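PDB 5EJD: TqaA from Penicillium aethiopicum, which is a fungal nonribosomal peptide synthetase whose C-terminal condensation-type domain, the part in this chain, binds phosphopantetheine and probably closes the finished peptide into a ring. Local coordinates for residues Arg55-Ser60 and Ile167-Trp172; Asp122-Cys127 and His160-Ile165; Asn302-Pro307 and Gly316-Phe321; Ser376-His381 and Glu422-Thr427. All blocks are in the same frame, centred on the assembly; numbering follows the deposited sequence.

Contact 1. Residues Arg55-Ser60 and Ile167-Trp172; sequences RGTFHS and ISHSQW. With PNS (4'-phosphopantetheine), chain R.
The carbonyl oxygen of Ile167 is gripped by two donors: His59 N at 3.0 Å, almost in line with the C=O bond, and water 2, which in turn accepts from Trp172 NE1 and, weakly, from His59 ND1. The return bond, Ile167 N to His59 O, completes an antiparallel hydrogen-bonded pair. One residue further out, the non-hydrogen-bonded pair Phe58-Ser168 leads to Thr57 O, which takes His169 N at 3.2 Å from above its carbonyl plane and accepts a hydrogen bond from water 1 at 2.7 Å. Thr57 CG2, anti to the backbone N, lies 3.5 Å from His169 CB and meets the imidazole at its edge. Trp172 CG sits between the backbone N and the carbonyl carbon (chi1 65°), which brings the indole to His59; the CZ2 corner stands over the face of the His59 ring, a T-shaped pair with planes at 74°. At the edge of the His169 ring, in its plane, sits the thiol sulfur of 4'-phosphopantetheine, 3.7 Å from NE2. His169 occupies the place of the second histidine in the HHxxxDG motif of condensation domains. Phe52 of helix 47-54, which a Schellman motif ends at Gly56, stacks on the His169 ring, while strand 408-416 bonds along the other edge of strand 58-66.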
# COMPACT_ATOMS: atom_id res chain seq x y z
N ARG A 55 8.93 -8.28 9.86
CA ARG A 55 8.78 -9.45 9.00
C ARG A 55 9.84 -9.48 7.93
O ARG A 55 9.72 -10.23 6.99
CB ARG A 55 7.39 -9.43 8.38
CG ARG A 55 6.30 -9.77 9.37
CD ARG A 55 4.95 -9.26 8.96
NE ARG A 55 3.97 -9.68 9.94
CZ ARG A 55 3.80 -9.13 11.14
NH1 ARG A 55 4.55 -8.10 11.54
NH2 ARG A 55 2.88 -9.62 11.94
N GLY A 56 10.88 -8.66 8.08
CA GLY A 56 11.99 -8.65 7.17
C GLY A 56 11.60 -8.28 5.75
O GLY A 56 12.25 -8.70 4.81
N THR A 57 10.58 -7.45 5.58
CA THR A 57 10.06 -7.15 4.26
C THR A 57 10.99 -6.20 3.50
O THR A 57 11.16 -5.05 3.87
CB THR A 57 8.67 -6.53 4.35
OG1 THR A 57 7.95 -7.21 5.36
CG2 THR A 57 7.96 -6.71 3.06
N PHE A 58 11.58 -6.72 2.42
CA PHE A 58 12.72 -6.11 1.79
C PHE A 58 12.74 -6.52 0.34
O PHE A 58 12.57 -7.67 0.04
CB PHE A 58 13.99 -6.59 2.48
CG PHE A 58 15.20 -5.79 2.14
CD1 PHE A 58 15.23 -4.44 2.40
CD2 PHE A 58 16.32 -6.39 1.64
CE1 PHE A 58 16.35 -3.68 2.13
CE2 PHE A 58 17.45 -5.65 1.38
CZ PHE A 58 17.45 -4.28 1.60
N HIS A 59 12.93 -5.56 -0.54
CA HIS A 59 12.83 -5.77 -1.95
C HIS A 59 14.05 -5.24 -2.71
O HIS A 59 14.67 -4.26 -2.31
CB HIS A 59 11.64 -5.04 -2.47
CG HIS A 59 10.37 -5.73 -2.23
ND1 HIS A 59 9.92 -6.06 -0.97
CD2 HIS A 59 9.43 -6.15 -3.10
CE1 HIS A 59 8.77 -6.70 -1.09
NE2 HIS A 59 8.45 -6.76 -2.37
N SER A 60 14.35 -5.90 -3.82
CA SER A 60 15.28 -5.41 -4.79
C SER A 60 14.54 -5.25 -6.14
O SER A 60 14.08 -6.23 -6.72
CB SER A 60 16.42 -6.38 -4.93
OG SER A 60 17.38 -5.87 -5.84
N ILE A 167 15.17 -1.67 -0.94
CA ILE A 167 14.29 -0.84 -0.16
C ILE A 167 13.47 -1.67 0.82
O ILE A 167 13.06 -2.78 0.51
CB ILE A 167 13.38 -0.00 -1.12
CG1 ILE A 167 12.56 1.01 -0.35
CG2 ILE A 167 12.45 -0.89 -1.91
CD1 ILE A 167 11.93 2.05 -1.27
N SER A 168 13.20 -1.11 1.98
CA SER A 168 12.35 -1.73 2.99
C SER A 168 10.89 -1.35 2.71
O SER A 168 10.62 -0.24 2.28
CB SER A 168 12.73 -1.21 4.37
OG SER A 168 11.74 -1.57 5.35
N HIS A 169 9.97 -2.23 3.02
CA HIS A 169 8.55 -1.97 2.73
C HIS A 169 7.99 -0.92 3.64
O HIS A 169 6.91 -0.37 3.39
CB HIS A 169 7.74 -3.24 2.82
CG HIS A 169 6.47 -3.20 2.03
ND1 HIS A 169 5.73 -2.07 1.84
CD2 HIS A 169 5.80 -4.19 1.41
CE1 HIS A 169 4.66 -2.36 1.12
NE2 HIS A 169 4.68 -3.64 0.86
N SER A 170 8.73 -0.57 4.67
CA SER A 170 8.37 0.59 5.49
C SER A 170 8.54 1.91 4.74
O SER A 170 8.23 2.96 5.29
CB SER A 170 9.27 0.62 6.73
OG SER A 170 10.64 0.76 6.36
N GLN A 171 9.05 1.87 3.51
CA GLN A 171 9.35 3.06 2.77
C GLN A 171 8.54 3.21 1.50
O GLN A 171 8.75 4.16 0.75
CB GLN A 171 10.84 3.08 2.41
CG GLN A 171 11.72 3.11 3.60
CD GLN A 171 13.18 2.89 3.23
OE1 GLN A 171 13.60 1.77 2.99
NE2 GLN A 171 13.99 3.96 3.32
N TRP A 172 7.63 2.29 1.21
CA TRP A 172 6.82 2.42 0.01
C TRP A 172 5.51 1.69 0.16
O TRP A 172 5.36 0.86 1.03
CB TRP A 172 7.59 1.85 -1.22
CG TRP A 172 7.84 0.39 -1.16
CD1 TRP A 172 8.90 -0.21 -0.61
CD2 TRP A 172 7.01 -0.66 -1.67
NE1 TRP A 172 8.81 -1.60 -0.74
CE2 TRP A 172 7.64 -1.89 -1.38
CE3 TRP A 172 5.79 -0.68 -2.35
CZ2 TRP A 172 7.09 -3.12 -1.74
CZ3 TRP A 172 5.22 -1.93 -2.70
CH2 TRP A 172 5.87 -3.11 -2.38
O23 PNS R . -12.15 -0.99 -5.05
P24 PNS R . -12.28 -0.85 -3.55
O26 PNS R . -13.54 -1.36 -2.96
O27 PNS R . -10.89 -1.16 -2.77
C28 PNS R . -10.67 -1.37 -1.39
C29 PNS R . -9.15 -1.57 -0.96
C30 PNS R . -9.13 -2.96 -1.51
C31 PNS R . -9.55 -1.32 0.50
C32 PNS R . -8.41 -0.45 -1.76
O33 PNS R . -9.07 0.85 -1.48
C34 PNS R . -7.05 -0.33 -1.10
O35 PNS R . -6.88 0.39 -0.11
N36 PNS R . -5.91 -0.93 -1.22
C37 PNS R . -5.38 -1.92 -2.06
C38 PNS R . -3.99 -1.53 -2.52
C39 PNS R . -2.82 -1.86 -1.63
O40 PNS R . -2.63 -1.19 -0.65
N41 PNS R . -2.01 -2.84 -2.05
C42 PNS R . -0.85 -3.29 -1.33
C43 PNS R . 0.22 -2.25 -1.24
S44 PNS R . 1.85 -2.99 -1.47
O HOH W 1 12.14 -4.06 6.17
O HOH W 2 10.30 -3.84 0.52

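Contact 2. Residues Asp122-Cys127 and His160-Ile165; sequences DPMEVC and HVVLTI
Asp122 caps the helix and brings its carboxylate up to His160: OD1 accepts a weak bond from Met124 N and lies 4.3 Å from His160 CE1. Pro123, in the first turn, does most of the touching. Pro123 CG stands over the middle of one face of the His160 ring, 4.0 Å from its centroid and 12° off the ring normal, a CH-pi contact, while Pro123 CB meets Val162 CG2 at 3.6 Å. His160 reaches this place with CG anti to the backbone N (chi1 -180°), which carries the ring out over the start of the helix. An alanine in place of His160 would remove that flat surface and is likely to leave the pyrrolidine ring of Pro123 with a gap beside CG and CD. Met124 adds a looser touch, SD to Val162 CG1 at 4.4 Å, and its side chain also reaches Ser412 and Phe414 of strand 408-416. A turn further on, Cys127 SG packs 3.8 Å from Val162 CG1, with Thr164 OG1 just beyond. The two short segments run nearly parallel, 26° apart with axes 8.6 Å from each other, and no hydrogen bond joins them. Helix 123-135 is the crossover of a beta-alpha-beta unit: it links the adjacent parallel strands 113-116 and 149-154 and lies on their mixed sheet, the layering expected of an alpha/beta half of a condensation domain.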
# COMPACT_ATOMS: atom_id res chain seq x y z
N ASP A 122 26.74 -13.13 -16.67
CA ASP A 122 25.40 -12.53 -16.66
C ASP A 122 25.23 -11.60 -15.46
O ASP A 122 25.29 -12.04 -14.31
CB ASP A 122 24.31 -13.62 -16.63
CG ASP A 122 22.86 -13.04 -16.68
OD1 ASP A 122 22.66 -11.87 -17.09
OD2 ASP A 122 21.92 -13.75 -16.29
N PRO A 123 25.02 -10.31 -15.71
CA PRO A 123 24.84 -9.32 -14.66
C PRO A 123 23.75 -9.68 -13.64
O PRO A 123 23.91 -9.39 -12.48
CB PRO A 123 24.43 -8.05 -15.42
CG PRO A 123 24.85 -8.26 -16.77
CD PRO A 123 24.84 -9.72 -17.04
N MET A 124 22.66 -10.27 -14.10
CA MET A 124 21.60 -10.62 -13.21
C MET A 124 21.99 -11.74 -12.23
O MET A 124 21.53 -11.77 -11.11
CB MET A 124 20.35 -11.01 -14.00
CG MET A 124 19.10 -11.13 -13.15
SD MET A 124 18.57 -9.57 -12.35
CE MET A 124 16.99 -10.17 -11.76
N GLU A 125 22.81 -12.69 -12.68
CA GLU A 125 23.28 -13.77 -11.80
C GLU A 125 24.19 -13.23 -10.70
O GLU A 125 24.15 -13.71 -9.58
CB GLU A 125 24.01 -14.83 -12.58
CG GLU A 125 23.16 -15.62 -13.57
CD GLU A 125 23.98 -16.64 -14.39
OE1 GLU A 125 25.02 -17.17 -13.89
OE2 GLU A 125 23.57 -16.95 -15.54
N VAL A 126 24.95 -12.18 -11.01
CA VAL A 126 25.72 -11.48 -10.01
C VAL A 126 24.84 -10.79 -8.95
O VAL A 126 25.11 -10.92 -7.75
CB VAL A 126 26.64 -10.42 -10.64
CG1 VAL A 126 27.33 -9.56 -9.60
CG2 VAL A 126 27.66 -11.08 -11.52
N CYS A 127 23.82 -10.06 -9.37
CA CYS A 127 22.81 -9.49 -8.43
C CYS A 127 22.13 -10.54 -7.54
O CYS A 127 22.05 -10.37 -6.35
CB CYS A 127 21.69 -8.76 -9.18
SG CYS A 127 22.26 -7.36 -10.15
N HIS A 160 24.86 -3.53 -21.60
CA HIS A 160 23.98 -4.43 -20.90
C HIS A 160 24.29 -4.19 -19.41
O HIS A 160 25.37 -4.52 -18.91
CB HIS A 160 24.27 -5.87 -21.27
CG HIS A 160 23.39 -6.85 -20.58
ND1 HIS A 160 23.44 -8.20 -20.83
CD2 HIS A 160 22.45 -6.69 -19.62
CE1 HIS A 160 22.54 -8.82 -20.08
NE2 HIS A 160 21.93 -7.92 -19.34
N VAL A 161 23.32 -3.62 -18.71
CA VAL A 161 23.54 -3.16 -17.34
C VAL A 161 22.34 -3.57 -16.51
O VAL A 161 21.23 -3.61 -17.01
CB VAL A 161 23.67 -1.67 -17.39
CG1 VAL A 161 23.32 -1.05 -16.08
CG2 VAL A 161 25.08 -1.31 -17.80
N VAL A 162 22.56 -3.93 -15.26
CA VAL A 162 21.46 -4.10 -14.36
C VAL A 162 21.57 -3.06 -13.28
O VAL A 162 22.58 -2.97 -12.61
CB VAL A 162 21.41 -5.46 -13.73
CG1 VAL A 162 20.26 -5.51 -12.75
CG2 VAL A 162 21.20 -6.52 -14.80
N LEU A 163 20.50 -2.29 -13.12
CA LEU A 163 20.37 -1.34 -12.03
C LEU A 163 19.43 -1.91 -10.97
O LEU A 163 18.33 -2.32 -11.29
CB LEU A 163 19.80 -0.02 -12.55
CG LEU A 163 19.38 0.99 -11.47
CD1 LEU A 163 20.58 1.68 -10.88
CD2 LEU A 163 18.47 2.00 -12.10
N THR A 164 19.82 -1.77 -9.72
CA THR A 164 19.07 -2.29 -8.62
C THR A 164 18.81 -1.23 -7.56
O THR A 164 19.69 -0.47 -7.19
CB THR A 164 19.87 -3.47 -8.09
OG1 THR A 164 19.49 -4.62 -8.85
CG2 THR A 164 19.68 -3.72 -6.67
N ILE A 165 17.58 -1.19 -7.05
CA ILE A 165 17.19 -0.38 -5.91
C ILE A 165 16.71 -1.33 -4.83
O ILE A 165 15.70 -2.02 -5.02
CB ILE A 165 16.03 0.56 -6.26
CG1 ILE A 165 16.32 1.16 -7.63
CG2 ILE A 165 15.85 1.62 -5.17
CD1 ILE A 165 15.38 2.24 -8.14

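Contact 3. Residues Asn302-Pro307 and Gly316-Phe321; sequences NGRNLP and GCTLNF. With PNS (4'-phosphopantetheine), chain R.
Arg304 and Thr318 cross at about a right angle, the threonine set against the bend of the arginine chain. Thr318 CG2 lies over one face of the guanidinium, 3.5 Å from Arg304 NH1, and Thr318 OG1 sits 3.0 Å from Arg304 CD and 2.7 Å from Asn302 O. Gly316 O comes to the guanidinium edge, near its plane. The guanidinium is held by the carbonyls of Ile311 (at NE) and Leu314 (at NH2) and by a salt bridge to Asp173, whose carboxylate also accepts from Thr318 N. The CB of Asn302 points away from 316-321, with CG tucked between the backbone N and the carbonyl carbon (chi1 62°). There its amide works in two directions: OD1 takes Arg304 N at 3.0 Å, closing an Asx turn, and ND2 gives a bond of 3.0 Å to PNS O35 and a weak one to O33. Leu319 sends CD1 and CD2 against C43 of the same arm. At Gly303 the backbone has positive phi, and a side chain would run into Thr318 O. The chemistry thus divides: the Arg304 charge is probably balanced by Asp173, while backbone carbonyls accept its N-H groups, and the Asx turn holds the Asn302 amide that meets the pantetheine carbonyl.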
# COMPACT_ATOMS: atom_id res chain seq x y z
N ASN A 302 -5.54 1.82 2.04
CA ASN A 302 -4.46 2.58 1.48
C ASN A 302 -4.05 3.77 2.30
O ASN A 302 -2.94 4.31 2.12
CB ASN A 302 -4.77 2.97 0.05
CG ASN A 302 -5.98 3.86 -0.08
OD1 ASN A 302 -5.97 4.99 0.34
ND2 ASN A 302 -7.04 3.33 -0.67
N GLY A 303 -4.93 4.21 3.18
CA GLY A 303 -4.57 5.27 4.13
C GLY A 303 -4.45 6.68 3.57
O GLY A 303 -3.92 7.59 4.25
N ARG A 304 -4.96 6.89 2.37
CA ARG A 304 -4.74 8.14 1.65
C ARG A 304 -6.03 8.95 1.44
O ARG A 304 -6.07 9.81 0.59
CB ARG A 304 -3.92 7.87 0.36
CG ARG A 304 -2.46 7.54 0.71
CD ARG A 304 -1.63 6.72 -0.29
NE ARG A 304 -0.60 7.57 -0.80
CZ ARG A 304 0.70 7.42 -0.71
NH1 ARG A 304 1.30 6.40 -0.17
NH2 ARG A 304 1.42 8.37 -1.23
N ASN A 305 -7.09 8.65 2.21
CA ASN A 305 -8.34 9.37 2.12
C ASN A 305 -8.35 10.55 3.10
O ASN A 305 -9.22 10.66 3.92
CB ASN A 305 -9.57 8.46 2.33
CG ASN A 305 -10.91 9.20 2.14
OD1 ASN A 305 -11.07 10.06 1.22
ND2 ASN A 305 -11.86 8.93 3.03
N LEU A 306 -7.36 11.42 2.98
CA LEU A 306 -7.21 12.53 3.89
C LEU A 306 -7.03 13.79 3.08
O LEU A 306 -6.47 13.77 1.97
CB LEU A 306 -5.98 12.36 4.76
CG LEU A 306 -6.03 11.28 5.82
CD1 LEU A 306 -4.68 11.14 6.50
CD2 LEU A 306 -7.08 11.61 6.85
N PRO A 307 -7.53 14.90 3.61
CA PRO A 307 -7.47 16.16 2.84
C PRO A 307 -6.12 16.87 3.00
O PRO A 307 -6.04 17.90 3.64
CB PRO A 307 -8.62 16.98 3.46
CG PRO A 307 -8.70 16.47 4.86
CD PRO A 307 -8.44 15.00 4.75
N GLY A 316 5.89 6.74 0.34
CA GLY A 316 5.97 6.20 1.67
C GLY A 316 4.98 5.09 1.86
O GLY A 316 4.28 4.69 0.92
N CYS A 317 4.94 4.56 3.07
CA CYS A 317 4.05 3.48 3.41
C CYS A 317 2.90 4.02 4.26
O CYS A 317 3.00 4.06 5.48
CB CYS A 317 4.81 2.42 4.18
SG CYS A 317 3.79 1.00 4.65
N THR A 318 1.83 4.46 3.60
CA THR A 318 0.66 4.96 4.28
C THR A 318 -0.36 3.84 4.51
O THR A 318 -1.36 4.07 5.12
CB THR A 318 -0.02 6.08 3.49
OG1 THR A 318 -0.50 5.54 2.27
CG2 THR A 318 0.94 7.20 3.19
N LEU A 319 -0.09 2.62 4.04
CA LEU A 319 -0.95 1.47 4.28
C LEU A 319 -1.34 1.34 5.73
O LEU A 319 -0.57 1.65 6.62
CB LEU A 319 -0.21 0.16 4.01
CG LEU A 319 0.15 -0.14 2.61
CD1 LEU A 319 0.76 -1.52 2.58
CD2 LEU A 319 -1.08 -0.07 1.73
N ASN A 320 -2.52 0.76 5.94
CA ASN A 320 -2.93 0.42 7.27
C ASN A 320 -3.66 -0.92 7.25
O ASN A 320 -4.25 -1.28 6.23
CB ASN A 320 -3.81 1.53 7.85
CG ASN A 320 -3.79 1.54 9.38
OD1 ASN A 320 -3.10 0.74 10.00
ND2 ASN A 320 -4.54 2.45 9.97
N PHE A 321 -3.55 -1.65 8.36
CA PHE A 321 -4.24 -2.93 8.52
C PHE A 321 -5.26 -2.76 9.63
O PHE A 321 -4.88 -2.51 10.81
CB PHE A 321 -3.25 -4.01 8.87
CG PHE A 321 -2.05 -4.00 8.01
CD1 PHE A 321 -2.14 -4.45 6.70
CD2 PHE A 321 -0.85 -3.54 8.48
CE1 PHE A 321 -1.04 -4.41 5.86
CE2 PHE A 321 0.26 -3.53 7.67
CZ PHE A 321 0.17 -3.96 6.35
O23 PNS R . -12.15 -0.99 -5.05
P24 PNS R . -12.28 -0.85 -3.55
O26 PNS R . -13.54 -1.36 -2.96
O27 PNS R . -10.89 -1.16 -2.77
C28 PNS R . -10.67 -1.37 -1.39
C29 PNS R . -9.15 -1.57 -0.96
C30 PNS R . -9.13 -2.96 -1.51
C31 PNS R . -9.55 -1.32 0.50
C32 PNS R . -8.41 -0.45 -1.76
O33 PNS R . -9.07 0.85 -1.48
C34 PNS R . -7.05 -0.33 -1.10
O35 PNS R . -6.88 0.39 -0.11
N36 PNS R . -5.91 -0.93 -1.22
C37 PNS R . -5.38 -1.92 -2.06
C38 PNS R . -3.99 -1.53 -2.52
C39 PNS R . -2.82 -1.86 -1.63
O40 PNS R . -2.63 -1.19 -0.65
N41 PNS R . -2.01 -2.84 -2.05
C42 PNS R . -0.85 -3.29 -1.33
C43 PNS R . 0.22 -2.25 -1.24
S44 PNS R . 1.85 -2.99 -1.47

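Contact 4. Residues Ser376-His381 and Glu422-Thr427; sequences SLIVQH and EVWIFT. With PNS (4'-phosphopantetheine), chain R.
Ile378 and Ile425 use both backbone polar groups across this parallel pair: Ile378 N gives to Val423 O, Ile378 O takes Ile425 N at 2.8 Å, and Ile425 O takes Gln380 N. Val423 N to Ser376 O and Thr427 N to Gln380 O close the two ends. The backbone groups of the alternate residues bond to the neighbouring strands, Val379 to 294-301, Trp424 and Phe426 to 434-441. Among the side chains, His381 ND1 and Thr427 OG1 share a bond of 2.7 Å, in the plane of the imidazole. Trp424 NE1 gives to the anti lone pair of Glu422 OE2 at 2.8 Å; that oxygen also takes Leu420 N, and OE1 forms a salt bridge with Arg55, so the buried carboxylate is held from several sides. Trp424 and Ile378 lie side by side, CG and CG1 each anti to the carbonyl carbon (chi1 -62° and -54°), which lays Ile378 CD1 over the six-membered ring of Trp424, 3.8 Å from its centroid. A leucine at Trp424 would take away the indole N-H and is likely to leave Glu422 OE2 short of a partner and CD1 of Ile378 without its aromatic face. On the other face, Leu377 CD1 packs on Val423 CG1 at 3.8 Å. These are central strands of the mixed sheet in the C-terminal half of the condensation fold, and their His381 end borders the pantetheine pocket.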
# COMPACT_ATOMS: atom_id res chain seq x y z
N SER A 376 -5.02 -11.73 13.03
CA SER A 376 -4.58 -13.07 12.68
C SER A 376 -4.88 -13.45 11.25
O SER A 376 -4.35 -14.42 10.74
CB SER A 376 -5.12 -14.14 13.65
OG SER A 376 -6.49 -13.96 13.85
N LEU A 377 -5.77 -12.71 10.61
CA LEU A 377 -6.05 -12.91 9.19
C LEU A 377 -6.14 -11.52 8.52
O LEU A 377 -6.79 -10.60 9.06
CB LEU A 377 -7.35 -13.63 8.98
CG LEU A 377 -7.68 -13.81 7.51
CD1 LEU A 377 -6.84 -14.87 6.89
CD2 LEU A 377 -9.13 -14.22 7.35
N ILE A 378 -5.43 -11.34 7.40
CA ILE A 378 -5.45 -10.09 6.71
C ILE A 378 -5.69 -10.32 5.22
O ILE A 378 -4.97 -11.10 4.60
CB ILE A 378 -4.16 -9.31 6.89
CG1 ILE A 378 -3.86 -9.15 8.35
CG2 ILE A 378 -4.26 -7.95 6.22
CD1 ILE A 378 -2.52 -8.53 8.65
N VAL A 379 -6.69 -9.64 4.66
CA VAL A 379 -6.99 -9.72 3.26
C VAL A 379 -6.52 -8.44 2.55
O VAL A 379 -6.90 -7.36 2.98
CB VAL A 379 -8.49 -9.85 3.05
CG1 VAL A 379 -8.81 -9.86 1.57
CG2 VAL A 379 -8.99 -11.11 3.69
N GLN A 380 -5.68 -8.58 1.52
CA GLN A 380 -5.26 -7.43 0.69
C GLN A 380 -5.71 -7.60 -0.70
O GLN A 380 -5.11 -8.40 -1.43
CB GLN A 380 -3.79 -7.31 0.37
CG GLN A 380 -2.91 -7.09 1.49
CD GLN A 380 -1.72 -6.19 1.20
OE1 GLN A 380 -1.14 -6.08 0.10
NE2 GLN A 380 -1.31 -5.63 2.25
N HIS A 381 -6.59 -6.75 -1.14
CA HIS A 381 -6.88 -6.77 -2.51
C HIS A 381 -5.91 -5.80 -3.22
O HIS A 381 -5.82 -4.63 -2.88
CB HIS A 381 -8.34 -6.41 -2.73
CG HIS A 381 -8.71 -6.43 -4.17
ND1 HIS A 381 -8.72 -7.59 -4.91
CD2 HIS A 381 -9.02 -5.43 -5.03
CE1 HIS A 381 -9.09 -7.32 -6.15
NE2 HIS A 381 -9.27 -6.02 -6.25
N GLU A 422 0.19 -14.53 11.75
CA GLU A 422 -0.98 -14.19 10.95
C GLU A 422 -1.01 -14.90 9.59
O GLU A 422 0.01 -15.38 9.10
CB GLU A 422 -1.08 -12.71 10.77
CG GLU A 422 -0.11 -12.10 9.74
CD GLU A 422 1.34 -11.99 10.23
OE1 GLU A 422 1.58 -12.04 11.46
OE2 GLU A 422 2.22 -11.85 9.36
N VAL A 423 -2.18 -15.00 9.01
CA VAL A 423 -2.30 -15.50 7.65
C VAL A 423 -2.66 -14.32 6.73
O VAL A 423 -3.52 -13.51 7.08
CB VAL A 423 -3.40 -16.55 7.56
CG1 VAL A 423 -3.71 -16.90 6.10
CG2 VAL A 423 -3.00 -17.78 8.32
N TRP A 424 -2.02 -14.24 5.57
CA TRP A 424 -2.32 -13.20 4.55
C TRP A 424 -2.99 -13.82 3.37
O TRP A 424 -2.57 -14.88 2.90
CB TRP A 424 -1.06 -12.51 4.05
CG TRP A 424 -0.31 -11.77 5.13
CD1 TRP A 424 0.51 -12.31 6.07
CD2 TRP A 424 -0.28 -10.38 5.34
NE1 TRP A 424 1.01 -11.34 6.88
CE2 TRP A 424 0.55 -10.13 6.45
CE3 TRP A 424 -0.92 -9.30 4.73
CZ2 TRP A 424 0.78 -8.85 6.96
CZ3 TRP A 424 -0.69 -8.02 5.23
CH2 TRP A 424 0.15 -7.81 6.33
N ILE A 425 -4.07 -13.19 2.92
CA ILE A 425 -4.68 -13.55 1.65
C ILE A 425 -4.61 -12.33 0.71
O ILE A 425 -5.16 -11.31 1.01
CB ILE A 425 -6.14 -13.96 1.82
CG1 ILE A 425 -6.23 -15.19 2.69
CG2 ILE A 425 -6.75 -14.26 0.47
CD1 ILE A 425 -7.64 -15.53 3.11
N PHE A 426 -3.86 -12.47 -0.38
CA PHE A 426 -3.70 -11.45 -1.39
C PHE A 426 -4.53 -11.86 -2.60
O PHE A 426 -4.56 -13.02 -2.98
CB PHE A 426 -2.25 -11.40 -1.81
CG PHE A 426 -1.29 -11.05 -0.70
CD1 PHE A 426 -1.11 -9.74 -0.32
CD2 PHE A 426 -0.51 -12.01 -0.11
CE1 PHE A 426 -0.21 -9.41 0.69
CE2 PHE A 426 0.38 -11.68 0.88
CZ PHE A 426 0.51 -10.39 1.31
N THR A 427 -5.18 -10.90 -3.24
CA THR A 427 -5.85 -11.15 -4.50
C THR A 427 -5.34 -10.19 -5.57
O THR A 427 -5.37 -8.98 -5.39
CB THR A 427 -7.39 -11.03 -4.37
OG1 THR A 427 -7.73 -9.83 -3.67
CG2 THR A 427 -7.91 -12.20 -3.58
O23 PNS R . -12.15 -0.99 -5.05
P24 PNS R . -12.28 -0.85 -3.55
O26 PNS R . -13.54 -1.36 -2.96
O27 PNS R . -10.89 -1.16 -2.77
C28 PNS R . -10.67 -1.37 -1.39
C29 PNS R . -9.15 -1.57 -0.96
C30 PNS R . -9.13 -2.96 -1.51
C31 PNS R . -9.55 -1.32 0.50
C32 PNS R . -8.41 -0.45 -1.76
O33 PNS R . -9.07 0.85 -1.48
C34 PNS R . -7.05 -0.33 -1.10
O35 PNS R . -6.88 0.39 -0.11
N36 PNS R . -5.91 -0.93 -1.22
C37 PNS R . -5.38 -1.92 -2.06
C38 PNS R . -3.99 -1.53 -2.52
C39 PNS R . -2.82 -1.86 -1.63
O40 PNS R . -2.63 -1.19 -0.65
N41 PNS R . -2.01 -2.84 -2.05
C42 PNS R . -0.85 -3.29 -1.33
C43 PNS R . 0.22 -2.25 -1.24
S44 PNS R . 1.85 -2.99 -1.47

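Contacts 1, 3 and 4 are buried and gather around the phosphopantetheine arm, their centres about 17 to 18 Å apart; contact 2 lies further out, partly buried, and has no part in the pocket. Contacts 1 and 2 share strand 160-168, one using its inner end for backbone pairing and waters, the other its outer end for apolar helix packing. Contact 4 lies within the six-stranded mixed sheet, which contact 3 reaches only through 320-321, where Phe321 packs its ring on Trp424. The two halves are tied by the salt bridge between Arg55 and Glu422 and by Cys317, which rests on the backbone of 169-172. Regular pairing dominates contact 4, whereas loop polarity and a buried charge dominate contact 3.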